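Local coordinates for RTX toxin RtxA (Vibrio vulnificus MO6-24/O, PDB 6IMP), which is a multifunctional secreted toxin whose alpha/beta-hydrolase-fold domain, the part modelled here, presumably acts as a hydrolase inside host cells, at residues A[100-111]-A[128-139]; A[150-159]-A[182-191]. All coordinates share one frame; numbering follows the deposited sequence.

Contact 1 of 2, residues A[100-111]-A[128-139]; sequences KVVLFLHGSGSS and IDMLAVNLRGYG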
loop_
_atom_site.group_PDB
_atom_site.type_symbol
_atom_site.label_atom_id
_atom_site.label_comp_id
_atom_site.label_asym_id
_atom_site.label_seq_id
_atom_site.Cartn_x
_atom_site.Cartn_y
_atom_site.Cartn_z
ATOM N N LYS A 100 6.170 -13.514 -10.068
ATOM C CA LYS A 100 7.338 -12.813 -10.618
ATOM C C LYS A 100 7.492 -11.378 -10.073
ATOM O O LYS A 100 8.625 -10.913 -9.867
ATOM C CB LYS A 100 7.287 -12.810 -12.162
ATOM C CG LYS A 100 8.595 -13.203 -12.851
ATOM C CD LYS A 100 9.567 -12.036 -12.985
ATOM C CE LYS A 100 9.163 -11.076 -14.097
ATOM N NZ LYS A 100 10.282 -10.174 -14.497
ATOM N N VAL A 101 6.371 -10.672 -9.853
ATOM C CA VAL A 101 6.429 -9.267 -9.371
ATOM C C VAL A 101 5.417 -8.849 -8.283
ATOM O O VAL A 101 4.209 -9.089 -8.386
ATOM C CB VAL A 101 6.348 -8.259 -10.538
ATOM C CG1 VAL A 101 6.537 -6.834 -10.025
ATOM C CG2 VAL A 101 7.412 -8.572 -11.584
ATOM N N VAL A 102 5.941 -8.157 -7.270
ATOM C CA VAL A 102 5.120 -7.496 -6.257
ATOM C C VAL A 102 4.833 -6.030 -6.592
ATOM O O VAL A 102 5.750 -5.221 -6.807
ATOM C CB VAL A 102 5.785 -7.549 -4.875
ATOM C CG1 VAL A 102 4.940 -6.810 -3.836
ATOM C CG2 VAL A 102 5.995 -8.991 -4.456
ATOM N N LEU A 103 3.550 -5.694 -6.587
ATOM C CA LEU A 103 3.130 -4.312 -6.490
ATOM C C LEU A 103 2.964 -3.927 -5.016
ATOM O O LEU A 103 1.941 -4.221 -4.387
ATOM C CB LEU A 103 1.834 -4.117 -7.264
ATOM C CG LEU A 103 1.566 -2.702 -7.758
ATOM C CD1 LEU A 103 0.448 -2.769 -8.786
ATOM C CD2 LEU A 103 1.199 -1.754 -6.615
ATOM N N PHE A 104 3.991 -3.288 -4.467
ATOM C CA PHE A 104 3.945 -2.829 -3.080
ATOM C C PHE A 104 3.159 -1.533 -2.950
ATOM O O PHE A 104 3.518 -0.509 -3.562
ATOM C CB PHE A 104 5.357 -2.608 -2.510
ATOM C CG PHE A 104 5.360 -2.243 -1.041
ATOM C CD1 PHE A 104 4.778 -3.090 -0.103
ATOM C CD2 PHE A 104 5.881 -1.036 -0.608
ATOM C CE1 PHE A 104 4.737 -2.748 1.234
ATOM C CE2 PHE A 104 5.851 -0.692 0.736
ATOM C CZ PHE A 104 5.277 -1.548 1.657
ATOM N N LEU A 105 2.132 -1.547 -2.113
ATOM C CA LEU A 105 1.456 -0.290 -1.769
ATOM C C LEU A 105 1.773 0.106 -0.347
ATOM O O LEU A 105 1.270 -0.495 0.588
ATOM C CB LEU A 105 -0.055 -0.384 -1.975
ATOM C CG LEU A 105 -0.501 -0.405 -3.450
ATOM C CD1 LEU A 105 -1.917 -0.957 -3.560
ATOM C CD2 LEU A 105 -0.418 0.965 -4.108
ATOM N N HIS A 106 2.609 1.125 -0.188
ATOM C CA HIS A 106 2.906 1.640 1.140
ATOM C C HIS A 106 1.655 2.158 1.820
ATOM O O HIS A 106 0.617 2.308 1.195
ATOM C CB HIS A 106 3.933 2.750 1.070
ATOM C CG HIS A 106 3.379 4.064 0.630
ATOM N ND1 HIS A 106 2.797 4.950 1.509
ATOM C CD2 HIS A 106 3.394 4.681 -0.574
ATOM C CE1 HIS A 106 2.459 6.051 0.859
ATOM N NE2 HIS A 106 2.812 5.914 -0.406
ATOM N N GLY A 107 1.771 2.410 3.113
ATOM C CA GLY A 107 0.684 2.974 3.899
ATOM C C GLY A 107 1.055 4.339 4.446
ATOM O O GLY A 107 1.820 5.082 3.828
ATOM N N SER A 108 0.534 4.638 5.632
ATOM C CA SER A 108 0.497 5.998 6.169
ATOM C C SER A 108 1.746 6.351 6.953
ATOM O O SER A 108 2.355 5.491 7.575
ATOM C CB SER A 108 -0.704 6.139 7.100
ATOM O OG SER A 108 -0.882 7.490 7.481
ATOM N N GLY A 109 2.090 7.633 6.956
ATOM C CA GLY A 109 2.984 8.192 7.972
ATOM C C GLY A 109 4.449 8.353 7.601
ATOM O O GLY A 109 5.222 8.916 8.381
ATOM N N SER A 110 4.842 7.871 6.425
ATOM C CA SER A 110 6.250 7.944 5.990
ATOM C C SER A 110 6.367 7.570 4.537
ATOM O O SER A 110 5.497 6.880 4.008
ATOM C CB SER A 110 7.136 7.002 6.817
ATOM O OG SER A 110 6.639 5.672 6.793
ATOM N N SER A 111 7.483 7.961 3.921
ATOM C CA SER A 111 7.754 7.663 2.500
ATOM C C SER A 111 7.740 6.186 2.237
ATOM O O SER A 111 8.049 5.390 3.116
ATOM C CB SER A 111 9.125 8.202 2.072
ATOM O OG SER A 111 10.160 7.704 2.910
ATOM N N ILE A 128 12.372 -12.210 -6.978
ATOM C CA ILE A 128 11.085 -11.564 -7.296
ATOM C C ILE A 128 11.280 -10.038 -7.334
ATOM O O ILE A 128 11.920 -9.466 -6.439
ATOM C CB ILE A 128 9.994 -11.939 -6.260
ATOM C CG1 ILE A 128 9.707 -13.444 -6.315
ATOM C CG2 ILE A 128 8.704 -11.169 -6.517
ATOM C CD1 ILE A 128 8.896 -13.966 -5.144
ATOM N N ASP A 129 10.744 -9.391 -8.376
ATOM C CA ASP A 129 10.843 -7.926 -8.507
ATOM C C ASP A 129 9.786 -7.269 -7.641
ATOM O O ASP A 129 8.675 -7.782 -7.511
ATOM C CB ASP A 129 10.642 -7.452 -9.956
ATOM C CG ASP A 129 11.513 -8.186 -10.948
ATOM O OD1 ASP A 129 12.737 -8.219 -10.751
ATOM O OD2 ASP A 129 10.969 -8.719 -11.940
ATOM N N MET A 130 10.117 -6.113 -7.081
ATOM C CA MET A 130 9.156 -5.353 -6.293
ATOM C C MET A 130 9.050 -3.922 -6.799
ATOM O O MET A 130 10.061 -3.200 -6.835
ATOM C CB MET A 130 9.568 -5.352 -4.836
ATOM C CG MET A 130 8.448 -4.962 -3.904
ATOM S SD MET A 130 9.079 -4.369 -2.338
ATOM C CE MET A 130 7.792 -4.985 -1.269
ATOM N N LEU A 131 7.833 -3.528 -7.202
ATOM C CA LEU A 131 7.529 -2.118 -7.533
ATOM C C LEU A 131 7.165 -1.335 -6.282
ATOM O O LEU A 131 6.237 -1.705 -5.567
ATOM C CB LEU A 131 6.379 -1.998 -8.546
ATOM C CG LEU A 131 5.912 -0.546 -8.808
ATOM C CD1 LEU A 131 7.028 0.270 -9.438
ATOM C CD2 LEU A 131 4.649 -0.456 -9.666
ATOM N N ALA A 132 7.868 -0.229 -6.060
ATOM C CA ALA A 132 7.732 0.543 -4.824
ATOM C C ALA A 132 7.658 2.041 -5.089
ATOM O O ALA A 132 8.685 2.741 -5.086
ATOM C CB ALA A 132 8.882 0.234 -3.887
ATOM N N VAL A 133 6.427 2.520 -5.257
ATOM C CA VAL A 133 6.142 3.889 -5.697
ATOM C C VAL A 133 5.284 4.627 -4.672
ATOM O O VAL A 133 4.293 4.088 -4.162
ATOM C CB VAL A 133 5.421 3.875 -7.051
ATOM C CG1 VAL A 133 5.025 5.277 -7.482
ATOM C CG2 VAL A 133 6.320 3.237 -8.091
ATOM N N ASN A 134 5.690 5.855 -4.362
ATOM C CA ASN A 134 4.907 6.742 -3.501
ATOM C C ASN A 134 3.572 7.131 -4.137
ATOM O O ASN A 134 3.512 7.587 -5.274
ATOM C CB ASN A 134 5.678 8.030 -3.218
ATOM C CG ASN A 134 6.756 7.856 -2.184
ATOM O OD1 ASN A 134 6.485 7.527 -1.033
ATOM N ND2 ASN A 134 7.986 8.114 -2.578
ATOM N N LEU A 135 2.518 7.028 -3.349
ATOM C CA LEU A 135 1.246 7.665 -3.657
ATOM C C LEU A 135 1.417 9.176 -3.628
ATOM O O LEU A 135 2.374 9.686 -3.030
ATOM C CB LEU A 135 0.218 7.260 -2.617
ATOM C CG LEU A 135 0.069 5.749 -2.468
ATOM C CD1 LEU A 135 -0.541 5.392 -1.126
ATOM C CD2 LEU A 135 -0.763 5.210 -3.619
ATOM N N ARG A 136 0.488 9.901 -4.245
ATOM C CA ARG A 136 0.539 11.364 -4.204
ATOM C C ARG A 136 0.735 11.891 -2.776
ATOM O O ARG A 136 0.061 11.450 -1.846
ATOM C CB ARG A 136 -0.728 11.975 -4.781
ATOM C CG ARG A 136 -1.954 11.780 -3.915
ATOM C CD ARG A 136 -3.176 12.299 -4.621
ATOM N NE ARG A 136 -3.514 11.484 -5.778
ATOM C CZ ARG A 136 -4.455 11.801 -6.657
ATOM N NH1 ARG A 136 -4.695 10.999 -7.685
ATOM N NH2 ARG A 136 -5.185 12.901 -6.490
ATOM N N GLY A 137 1.667 12.826 -2.620
ATOM C CA GLY A 137 1.877 13.525 -1.347
ATOM C C GLY A 137 2.890 12.841 -0.453
ATOM O O GLY A 137 3.215 13.342 0.631
ATOM N N TYR A 138 3.411 11.711 -0.931
ATOM C CA TYR A 138 4.315 10.876 -0.175
ATOM C C TYR A 138 5.624 10.793 -0.919
ATOM O O TYR A 138 5.644 10.730 -2.153
ATOM C CB TYR A 138 3.730 9.481 -0.027
ATOM C CG TYR A 138 2.709 9.374 1.074
ATOM C CD1 TYR A 138 3.108 9.220 2.394
ATOM C CD2 TYR A 138 1.346 9.410 0.800
ATOM C CE1 TYR A 138 2.183 9.086 3.412
ATOM C CE2 TYR A 138 0.409 9.282 1.814
ATOM C CZ TYR A 138 0.831 9.123 3.120
ATOM O OH TYR A 138 -0.091 9.013 4.147
ATOM N N GLY A 139 6.714 10.752 -0.154
ATOM C CA GLY A 139 8.075 10.800 -0.696
ATOM C C GLY A 139 8.294 11.976 -1.628
ATOM O O GLY A 139 8.222 13.133 -1.210
HETATM O O HOH W 1 4.424 0.989 -5.996
#
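Val102 and Met130 are paired in register between strands 101-105 and 129-133, the two parallel strands of a beta-alpha-beta crossover unit in the alpha/beta hydrolase sheet. The short axes run 4.6 Å apart at 19°. Both backbone polar atoms of Val102 are used by strand 129-133: its N donates to Asp129 O at 2.8 Å, and its O receives Leu131 N almost head-on, with a C=O...N angle of 177°. Phe104 N continues the ladder to Leu131 O. On the Val102 face, Met130 runs alongside Val102 in the same direction, CG against CB, and then bends at chi3 to bring CE to Phe104 CB at 3.6 Å; its sulfur meets the ring obliquely in a Met-aromatic contact. Helix 112-124 covers this face through Tyr123 and Ile119.

The solvent side lies at the N-terminal edge, where exposed Lys100 folds back at chi2 and chi3 so that NZ reaches Asp129 OD2 at 3.0 Å in a salt bridge; Gly86 N holds the other carboxylate oxygen. At the C-terminal end the strands part, and a water bridges Phe104 O and Val133 N.

Beyond the split, buried His106 refastens the two loops. Leu135 CD1 lies over one face of the imidazole, 3.8 Å from its centroid, while the imidazole edge points at the face of Tyr138 in a T-shaped pair with planes at 66°. Tyr138 OH is itself bound to Tyr41 O. Leu135 N donates to His106 NE2 at 3.2 Å, only slightly out of the imidazole plane.

Contact 2 of 2, residues A[150-159]-A[182-191]; sequences LYQDARTMFN and PIAADLARYA
Arg155 lies along Tyr190 between helices 147-164 and 180-192. Arg155 CD sits over the centre of the Tyr190 ring, 3.5 Å from the centroid, and the guanidinium follows in a nearly parallel, offset stack toward the CB side of the ring, planes 11° apart. The guanidinium's edge is turned to the acid: Arg155 NH2 meets Asp186 OD1 in its own plane at 3.4 Å, a weak hydrogen bond within a salt bridge.

Asp186 is used from several directions. With CG anti to the backbone N (chi1 -157°), its carboxylate leans over Tyr151, placing Asp186 OD2 3.4 Å from Tyr151 CD2, above the ring face, while CB makes a CH-pi contact with that same ring. Arg189, on the same helix, approaches OD2 as a second cation, so the acid joins two arginines, an arrangement consistent with a stabilised carboxylate.

Further in, aliphatic and aromatic carbons take over, with Leu187 CD1 against the Ala154 carbonyl oxygen at 3.5 Å and against Phe158 CB. Ile183 CG2 meets Ala154 CB, and Phe158 CE2 touches Ala191 CB at 3.9 Å.

In the next shell, Glu147 and Asn242 hold Tyr151 OH, fixing the ring beneath Asp186. Phe158 and Leu187 both rest on Leu103 of strand 101-105. Ala154 points at helix 182-191, where the short axes pass 9.1 Å apart at -57°. The pair forms part of a helix layer on one face of the central sheet of the alpha/beta hydrolase fold, helix 180-192 following what looks like the nucleophile elbow (Gly176, Ser178, Gly180).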
loop_
_atom_site.group_PDB
_atom_site.type_symbol
_atom_site.label_atom_id
_atom_site.label_comp_id
_atom_site.label_asym_id
_atom_site.label_seq_id
_atom_site.Cartn_x
_atom_site.Cartn_y
_atom_site.Cartn_z
ATOM N N LEU A 150 -5.623 8.260 -3.914
ATOM C CA LEU A 150 -4.709 7.152 -3.646
ATOM C C LEU A 150 -5.101 5.901 -4.413
ATOM O O LEU A 150 -4.236 5.168 -4.898
ATOM C CB LEU A 150 -4.646 6.858 -2.152
ATOM C CG LEU A 150 -4.182 8.010 -1.250
ATOM C CD1 LEU A 150 -3.864 7.501 0.147
ATOM C CD2 LEU A 150 -2.972 8.722 -1.818
ATOM N N TYR A 151 -6.402 5.663 -4.540
ATOM C CA TYR A 151 -6.892 4.516 -5.317
ATOM C C TYR A 151 -6.510 4.650 -6.775
ATOM O O TYR A 151 -6.183 3.673 -7.430
ATOM C CB TYR A 151 -8.411 4.380 -5.227
ATOM C CG TYR A 151 -8.984 4.084 -3.843
ATOM C CD1 TYR A 151 -8.302 3.299 -2.916
ATOM C CD2 TYR A 151 -10.239 4.564 -3.490
ATOM C CE1 TYR A 151 -8.855 3.030 -1.670
ATOM C CE2 TYR A 151 -10.791 4.298 -2.257
ATOM C CZ TYR A 151 -10.100 3.537 -1.350
ATOM O OH TYR A 151 -10.666 3.269 -0.124
ATOM N N GLN A 152 -6.577 5.868 -7.282
ATOM C CA GLN A 152 -6.188 6.144 -8.661
ATOM C C GLN A 152 -4.700 5.903 -8.892
ATOM O O GLN A 152 -4.314 5.167 -9.812
ATOM C CB GLN A 152 -6.572 7.574 -9.041
ATOM C CG GLN A 152 -8.024 7.688 -9.477
ATOM C CD GLN A 152 -8.257 7.121 -10.867
ATOM O OE1 GLN A 152 -7.338 7.067 -11.710
ATOM N NE2 GLN A 152 -9.489 6.697 -11.123
ATOM N N ASP A 153 -3.878 6.473 -8.012
ATOM C CA ASP A 153 -2.427 6.292 -8.069
ATOM C C ASP A 153 -2.054 4.806 -8.044
ATOM O O ASP A 153 -1.094 4.387 -8.681
ATOM C CB ASP A 153 -1.759 7.030 -6.912
ATOM C CG ASP A 153 -1.970 8.539 -6.972
ATOM O OD1 ASP A 153 -2.371 9.050 -8.040
ATOM O OD2 ASP A 153 -1.735 9.214 -5.945
ATOM N N ALA A 154 -2.850 4.006 -7.344
ATOM C CA ALA A 154 -2.678 2.564 -7.362
ATOM C C ALA A 154 -2.780 1.992 -8.780
ATOM O O ALA A 154 -2.082 1.044 -9.133
ATOM C CB ALA A 154 -3.700 1.913 -6.454
ATOM N N ARG A 155 -3.643 2.587 -9.591
ATOM C CA ARG A 155 -3.935 2.060 -10.919
ATOM C C ARG A 155 -2.865 2.486 -11.905
ATOM O O ARG A 155 -2.519 1.740 -12.830
ATOM C CB ARG A 155 -5.297 2.542 -11.398
ATOM C CG ARG A 155 -6.366 2.556 -10.316
ATOM C CD ARG A 155 -7.667 2.002 -10.841
ATOM N NE ARG A 155 -8.693 1.880 -9.811
ATOM C CZ ARG A 155 -9.831 2.573 -9.778
ATOM N NH1 ARG A 155 -10.089 3.500 -10.697
ATOM N NH2 ARG A 155 -10.723 2.346 -8.810
ATOM N N THR A 156 -2.367 3.705 -11.728
ATOM C CA THR A 156 -1.200 4.154 -12.461
ATOM C C THR A 156 -0.116 3.123 -12.281
ATOM O O THR A 156 0.404 2.574 -13.253
ATOM C CB THR A 156 -0.694 5.499 -11.930
ATOM O OG1 THR A 156 -1.721 6.476 -12.085
ATOM C CG2 THR A 156 0.563 5.948 -12.682
ATOM N N MET A 157 0.176 2.828 -11.019
ATOM C CA MET A 157 1.245 1.922 -10.670
ATOM C C MET A 157 0.994 0.570 -11.285
ATOM O O MET A 157 1.899 -0.030 -11.839
ATOM C CB MET A 157 1.345 1.780 -9.164
ATOM C CG MET A 157 1.968 2.969 -8.480
ATOM S SD MET A 157 1.777 2.736 -6.714
ATOM C CE MET A 157 1.512 4.413 -6.160
ATOM N N PHE A 158 -0.235 0.089 -11.188
ATOM C CA PHE A 158 -0.589 -1.149 -11.870
ATOM C C PHE A 158 -0.251 -1.054 -13.344
ATOM O O PHE A 158 0.565 -1.818 -13.849
ATOM C CB PHE A 158 -2.065 -1.479 -11.720
ATOM C CG PHE A 158 -2.403 -2.873 -12.151
ATOM C CD1 PHE A 158 -1.761 -3.963 -11.567
ATOM C CD2 PHE A 158 -3.347 -3.109 -13.131
ATOM C CE1 PHE A 158 -2.063 -5.256 -11.944
ATOM C CE2 PHE A 158 -3.657 -4.404 -13.513
ATOM C CZ PHE A 158 -3.007 -5.478 -12.925
ATOM N N ASN A 159 -0.844 -0.074 -14.015
ATOM C CA ASN A 159 -0.711 0.057 -15.459
ATOM C C ASN A 159 0.750 0.113 -15.874
ATOM O O ASN A 159 1.122 -0.490 -16.868
ATOM C CB ASN A 159 -1.462 1.285 -15.972
ATOM C CG ASN A 159 -2.967 1.095 -15.958
ATOM O OD1 ASN A 159 -3.486 0.025 -16.301
ATOM N ND2 ASN A 159 -3.680 2.139 -15.564
ATOM N N PRO A 182 -6.461 -1.558 2.430
ATOM C CA PRO A 182 -7.703 -1.214 1.726
ATOM C C PRO A 182 -7.479 -0.656 0.315
ATOM O O PRO A 182 -8.298 -0.882 -0.576
ATOM C CB PRO A 182 -8.325 -0.136 2.620
ATOM C CG PRO A 182 -7.178 0.432 3.386
ATOM C CD PRO A 182 -6.260 -0.716 3.621
ATOM N N ILE A 183 -6.385 0.073 0.110
ATOM C CA ILE A 183 -6.076 0.573 -1.228
ATOM C C ILE A 183 -5.836 -0.598 -2.173
ATOM O O ILE A 183 -6.385 -0.651 -3.277
ATOM C CB ILE A 183 -4.840 1.480 -1.243
ATOM C CG1 ILE A 183 -5.103 2.739 -0.417
ATOM C CG2 ILE A 183 -4.505 1.867 -2.676
ATOM C CD1 ILE A 183 -3.847 3.498 -0.039
ATOM N N ALA A 184 -4.981 -1.511 -1.729
ATOM C CA ALA A 184 -4.674 -2.718 -2.474
ATOM C C ALA A 184 -5.956 -3.489 -2.804
ATOM O O ALA A 184 -6.093 -4.054 -3.888
ATOM C CB ALA A 184 -3.715 -3.582 -1.677
ATOM N N ALA A 185 -6.898 -3.496 -1.871
ATOM C CA ALA A 185 -8.178 -4.148 -2.104
ATOM C C ALA A 185 -8.903 -3.521 -3.285
ATOM O O ALA A 185 -9.358 -4.240 -4.158
ATOM C CB ALA A 185 -9.054 -4.122 -0.856
ATOM N N ASP A 186 -8.968 -2.191 -3.341
ATOM C CA ASP A 186 -9.626 -1.517 -4.475
ATOM C C ASP A 186 -8.921 -1.814 -5.811
ATOM O O ASP A 186 -9.585 -2.072 -6.822
ATOM C CB ASP A 186 -9.751 -0.002 -4.258
ATOM C CG ASP A 186 -10.876 0.629 -5.103
ATOM O OD1 ASP A 186 -11.149 0.155 -6.231
ATOM O OD2 ASP A 186 -11.497 1.602 -4.629
ATOM N N LEU A 187 -7.595 -1.805 -5.815
ATOM C CA LEU A 187 -6.864 -2.177 -7.021
ATOM C C LEU A 187 -7.255 -3.592 -7.433
ATOM O O LEU A 187 -7.662 -3.831 -8.568
ATOM C CB LEU A 187 -5.354 -2.087 -6.818
ATOM C CG LEU A 187 -4.524 -2.260 -8.099
ATOM C CD1 LEU A 187 -4.821 -1.166 -9.109
ATOM C CD2 LEU A 187 -3.040 -2.262 -7.782
ATOM N N ALA A 188 -7.190 -4.521 -6.488
ATOM C CA ALA A 188 -7.491 -5.913 -6.791
ATOM C C ALA A 188 -8.837 -6.010 -7.513
ATOM O O ALA A 188 -8.961 -6.710 -8.513
ATOM C CB ALA A 188 -7.493 -6.754 -5.521
ATOM N N ARG A 189 -9.818 -5.251 -7.024
ATOM C CA ARG A 189 -11.157 -5.219 -7.615
ATOM C C ARG A 189 -11.086 -4.727 -9.051
ATOM O O ARG A 189 -11.391 -5.472 -9.991
ATOM C CB ARG A 189 -12.090 -4.314 -6.798
ATOM C CG ARG A 189 -13.473 -4.122 -7.398
ATOM C CD ARG A 189 -14.465 -3.647 -6.347
ATOM N NE ARG A 189 -14.260 -2.242 -5.973
ATOM C CZ ARG A 189 -14.740 -1.669 -4.864
ATOM N NH1 ARG A 189 -15.439 -2.369 -3.977
ATOM N NH2 ARG A 189 -14.489 -0.390 -4.622
ATOM N N TYR A 190 -10.621 -3.494 -9.213
ATOM C CA TYR A 190 -10.508 -2.890 -10.528
ATOM C C TYR A 190 -9.814 -3.808 -11.557
ATOM O O TYR A 190 -10.230 -3.851 -12.710
ATOM C CB TYR A 190 -9.807 -1.527 -10.434
ATOM C CG TYR A 190 -9.159 -1.063 -11.715
ATOM C CD1 TYR A 190 -7.865 -1.424 -12.015
ATOM C CD2 TYR A 190 -9.839 -0.265 -12.618
ATOM C CE1 TYR A 190 -7.250 -1.004 -13.183
ATOM C CE2 TYR A 190 -9.240 0.152 -13.800
ATOM C CZ TYR A 190 -7.940 -0.218 -14.074
ATOM O OH TYR A 190 -7.312 0.185 -15.231
ATOM N N ALA A 191 -8.789 -4.550 -11.141
ATOM C CA ALA A 191 -7.987 -5.347 -12.091
ATOM C C ALA A 191 -8.761 -6.534 -12.645
ATOM O O ALA A 191 -8.681 -6.833 -13.838
ATOM C CB ALA A 191 -6.700 -5.821 -11.447
#

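How the contacts relate
From the N terminus, strand 101-105 leads through helix 112-124 to strand 129-133, and contact 1 closes that loop by joining the two strands. The chain then enters helix 147-164, passes strand 172-177 and reaches helix 180-192, where contact 2 closes a second loop. The two closures follow in series, neither enclosing nor crossing the other, with centres about 12 Å apart. They nevertheless touch: Arg136 NE forms a salt bridge with Asp153 OD2 at 2.9 Å, Met157 CE packs against Val133 O and Leu135 CD2, and Leu105 CD1 lies against Ala184 CA. Together they tie the middle of the sheet to the helix layer over it.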